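Local coordinates for protein addiction module toxin RelE (Helicobacter pylori, PDB 4LTT) that belongs to the YafQ branch of the RelE toxin family, can bind copper, and probably acts as an RNA endonuclease in a toxin-antitoxin system, at residues 8-11 / 12-16; 47-50 / 51-55. One frame throughout, in Å; residues are numbered along the deposited sequence. Where two conformers were deposited one is given.

Contact 1 of 2, residues 8-11 / 12-16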
# COMPACT_ATOMS: atom_id res chain seq x y z
N LYS A 8 -9.83 6.33 -4.29
CA LYS A 8 -9.39 7.44 -5.10
C LYS A 8 -8.11 8.08 -4.55
O LYS A 8 -7.26 8.55 -5.32
CB LYS A 8 -10.52 8.47 -5.27
CG LYS A 8 -11.63 7.97 -6.19
CD LYS A 8 -11.30 7.90 -7.66
CE LYS A 8 -12.36 6.97 -8.30
NZ LYS A 8 -13.56 7.69 -8.82
N SER A 9 -7.94 8.05 -3.25
CA SER A 9 -6.70 8.62 -2.60
C SER A 9 -5.48 7.81 -3.14
O SER A 9 -4.40 8.39 -3.49
CB SER A 9 -6.75 8.50 -1.07
OG SER A 9 -7.09 7.20 -0.60
N PHE A 10 -5.63 6.49 -3.26
CA PHE A 10 -4.55 5.67 -3.78
C PHE A 10 -4.29 5.95 -5.26
O PHE A 10 -3.15 6.05 -5.69
CB PHE A 10 -4.90 4.17 -3.60
CG PHE A 10 -3.94 3.25 -4.31
CD1 PHE A 10 -2.78 2.80 -3.73
CD2 PHE A 10 -4.20 2.88 -5.66
CE1 PHE A 10 -1.88 1.97 -4.41
CE2 PHE A 10 -3.29 2.07 -6.34
CZ PHE A 10 -2.14 1.62 -5.69
N GLN A 11 -5.35 6.07 -6.04
CA GLN A 11 -5.21 6.39 -7.46
C GLN A 11 -4.44 7.72 -7.65
O GLN A 11 -3.54 7.79 -8.51
CB GLN A 11 -6.59 6.54 -8.09
CG GLN A 11 -7.31 5.21 -8.10
CD GLN A 11 -8.76 5.37 -8.59
OE1 GLN A 11 -9.03 6.14 -9.54
NE2 GLN A 11 -9.71 4.71 -7.89
N LYS A 12 -4.80 8.75 -6.90
CA LYS A 12 -4.11 10.03 -7.05
C LYS A 12 -2.65 9.84 -6.68
O LYS A 12 -1.75 10.38 -7.36
CB LYS A 12 -4.75 11.03 -6.07
CG LYS A 12 -6.16 11.53 -6.51
CD LYS A 12 -6.51 12.79 -5.69
CE LYS A 12 -8.01 13.23 -5.68
NZ LYS A 12 -8.71 13.42 -6.97
N ASP A 13 -2.36 9.14 -5.59
CA ASP A 13 -0.95 8.92 -5.19
C ASP A 13 -0.20 8.19 -6.27
O ASP A 13 0.98 8.48 -6.58
CB ASP A 13 -0.97 7.99 -3.98
CG ASP A 13 -1.32 8.65 -2.70
OD1 ASP A 13 -1.37 9.92 -2.54
OD2 ASP A 13 -1.50 7.92 -1.67
N PHE A 14 -0.78 7.15 -6.86
CA PHE A 14 -0.13 6.33 -7.86
C PHE A 14 0.18 7.18 -9.12
O PHE A 14 1.27 7.13 -9.64
CB PHE A 14 -1.04 5.16 -8.23
CG PHE A 14 -0.46 4.27 -9.30
CD1 PHE A 14 0.36 3.22 -8.97
CD2 PHE A 14 -0.72 4.51 -10.65
CE1 PHE A 14 0.97 2.42 -9.96
CE2 PHE A 14 -0.16 3.72 -11.63
CZ PHE A 14 0.69 2.65 -11.27
N ASP A 15 -0.78 8.01 -9.51
CA ASP A 15 -0.61 8.83 -10.74
C ASP A 15 0.52 9.83 -10.50
O ASP A 15 1.36 10.04 -11.41
CB ASP A 15 -1.89 9.58 -11.00
CG ASP A 15 -3.01 8.66 -11.54
OD1 ASP A 15 -2.81 7.48 -11.78
OD2 ASP A 15 -4.13 9.20 -11.69
N LYS A 16 0.61 10.41 -9.33
CA LYS A 16 1.70 11.31 -8.94
C LYS A 16 3.02 10.58 -8.98
O LYS A 16 4.02 11.08 -9.55
CB LYS A 16 1.48 11.83 -7.50
CG LYS A 16 2.62 12.68 -6.89
CD LYS A 16 2.49 12.84 -5.38
CE LYS A 16 3.73 13.56 -4.82
NZ LYS A 16 3.47 14.11 -3.47

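Contact 2 of 2, residues 47-50 / 51-55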
# COMPACT_ATOMS: atom_id res chain seq x y z
N HIS A 47 3.45 -4.74 8.36
CA HIS A 47 2.97 -4.72 9.73
C HIS A 47 1.69 -4.01 9.89
O HIS A 47 1.26 -3.27 8.99
CB HIS A 47 4.07 -4.10 10.63
CG HIS A 47 4.36 -2.64 10.34
ND1 HIS A 47 5.14 -2.22 9.31
CD2 HIS A 47 3.98 -1.50 11.05
CE1 HIS A 47 5.27 -0.86 9.36
NE2 HIS A 47 4.51 -0.42 10.38
N ALA A 48 1.06 -4.12 11.06
CA ALA A 48 -0.14 -3.41 11.37
C ALA A 48 0.17 -2.05 11.88
O ALA A 48 1.09 -1.84 12.72
CB ALA A 48 -0.94 -4.22 12.40
N LEU A 49 -0.57 -1.05 11.40
CA LEU A 49 -0.49 0.31 11.94
C LEU A 49 -1.22 0.43 13.26
O LEU A 49 -1.98 -0.46 13.70
CB LEU A 49 -1.04 1.32 10.97
CG LEU A 49 -0.26 1.36 9.64
CD1 LEU A 49 -1.06 2.25 8.65
CD2 LEU A 49 1.13 1.91 9.95
N LYS A 50 -0.94 1.51 13.97
CA LYS A 50 -1.51 1.73 15.33
C LYS A 50 -2.22 3.01 15.37
O LYS A 50 -2.27 3.82 14.47
CB LYS A 50 -0.43 1.67 16.41
CG LYS A 50 0.39 0.37 16.36
CD LYS A 50 -0.23 -0.88 17.02
CE LYS A 50 -0.55 -2.06 16.08
NZ LYS A 50 -0.76 -3.46 16.69
N GLY A 51 -2.80 3.21 16.57
CA GLY A 51 -3.54 4.44 16.83
C GLY A 51 -4.62 4.75 15.83
O GLY A 51 -5.40 3.78 15.53
N LYS A 52 -4.64 5.99 15.30
CA LYS A 52 -5.58 6.54 14.27
C LYS A 52 -5.81 5.62 13.11
O LYS A 52 -6.85 5.68 12.46
CB LYS A 52 -5.05 7.82 13.58
CG LYS A 52 -4.70 8.92 14.52
CD LYS A 52 -3.72 9.86 13.84
CE LYS A 52 -2.93 10.54 14.93
NZ LYS A 52 -3.84 11.51 15.62
N TRP A 53 -4.77 4.85 12.77
CA TRP A 53 -4.71 4.15 11.47
C TRP A 53 -5.21 2.77 11.56
O TRP A 53 -5.34 2.14 10.49
CB TRP A 53 -3.31 4.24 10.88
CG TRP A 53 -3.01 5.63 10.46
CD1 TRP A 53 -2.16 6.54 11.13
CD2 TRP A 53 -3.52 6.35 9.35
NE1 TRP A 53 -2.13 7.73 10.49
CE2 TRP A 53 -2.92 7.71 9.42
CE3 TRP A 53 -4.39 6.06 8.32
CZ2 TRP A 53 -3.21 8.70 8.50
CZ3 TRP A 53 -4.67 7.08 7.38
CH2 TRP A 53 -4.11 8.35 7.48
N LYS A 54 -5.50 2.21 12.72
CA LYS A 54 -6.08 0.89 12.79
C LYS A 54 -7.40 0.86 12.02
O LYS A 54 -8.14 1.88 12.07
CB LYS A 54 -6.35 0.42 14.24
CG LYS A 54 -5.07 0.23 15.04
CD LYS A 54 -5.44 -0.47 16.36
CE LYS A 54 -4.29 -0.88 17.16
NZ LYS A 54 -4.82 -1.91 18.13
N PRO A 55 -7.72 -0.24 11.33
CA PRO A 55 -7.07 -1.49 11.28
C PRO A 55 -6.08 -1.68 10.07
O PRO A 55 -5.73 -2.76 9.72
CB PRO A 55 -8.25 -2.50 11.14
CG PRO A 55 -9.19 -1.70 10.23
CD PRO A 55 -9.08 -0.30 10.71
O HOH W 1 -3.44 -3.96 16.18

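Contact 1 of 2, residues 8-11 / 12-16
The backbone N of Phe-14 donates to the O of Phe-10 over 2.9 Å, four residues back, the i to i+4 pattern of an alpha-helix. Three more bonds of this kind, Lys-12 to Lys-8, Asp-13 to Ser-9 and Asp-15 to Gln-11, repeat the pattern along residues 8-15 of helix 8-19. Four residues apart, Phe-10 and Phe-14 fall on one side of the helix, and matching first torsions, with CG anti to the backbone N (170° and 178°), send both rings out alike. They touch lightly: CE2 of Phe-10 comes within 4.3 Å of CB of Phe-14, an oblique approach and no ring stack. Both side chains touch Leu-81 of strand 75-82, and Phe-10 also reaches Leu-78. Asp-13 has its CG turned back beside its own N, which brings that carbon to 3.2 Å from Ser-9 O. Carboxylate and carbonyl are both acceptors, and Asp-13 OD2 instead forms a salt bridge with Arg-80 NE and accepts a hydrogen bond from Leu-81 N. Ser-9 OG in turn bonds Leu-79 O, while Gln-11 NE2 bonds Leu-6 O. The helix is thus fastened to the sheet both by apolar rings and by polar groups, and the double grip on OD2, including a cation, would be expected to keep Asp-13 ionised and fixed in rotation.

Contact 2 of 2, residues 47-50 / 51-55
Leu-49 and Trp-53 run alongside one another in the same direction, joined through their inner carbons: Leu-49 CB is 3.7 Å from Trp-53 CB, and Leu-49 CD1 reaches that same Trp-53 CB at 3.7 Å. Both first torsions set CG beside the backbone N and anti to the carbonyl carbon (chi1 -61° in Leu-49, -69° in Trp-53); the isobutyl group flanks the start of the indole side chain and meets the ring system only obliquely. Beyond this pair, Leu-49 rests on Glu-58 and Val-68, and the indole makes an edge-to-face contact with Phe-88 of helix 84-88.

The backbone between them is a tight turn. Trp-53 N donates to Lys-50 O over 3.2 Å, approaching from above the carbonyl plane, while Lys-54 N bonds Gly-51 O, so two turns overlap in a short 3-10 segment. Gly-51 enters it with a positive phi. Lys-50 O also sits at the edge of the indole, near its plane.

On another side, two lysines cross. Lys-54 is extended beyond CG, and its CG packs 3.4 Å from Leu-49 O. In Lys-50 the bend at chi2 brings CD to 4.1 Å from Lys-54 CE, and the second bend, at chi3 (116°, off the staggered positions), directs CE and the ammonium end. The ammonium nitrogens, Lys-50 NZ and Lys-54 NZ, end 4.6 Å apart. One water accepts from both, at 2.8 Å from Lys-50 NZ and 3.1 Å from Lys-54 NZ. Its shared oxygen probably offsets part of the repulsion between the like charges. The two ammonium groups would make this side of the turn positively charged, while Leu-49 touches Glu-58, a residue that binds copper in another structure of this protein.

Contact 1 precedes contact 2 along the chain, the first within helix 8-19 and the second running from strand 47-48 into the loop before strand 57-60. Their centres are 21 Å apart and their nearest atoms about 8 Å apart, so they do not touch. What joins them is the mixed sheet: helix 8-19 is fixed to strand 75-82, whereas residues 47-55 belong to the edge strand 47-48 and its turn into strand 57-60. The side chain of Leu-49 is about 8 Å from that of His-84, the predicted proton donor, which binds copper in another structure, and that of Asp-13 about 12 Å, so contact 2 lies nearer the putative active site.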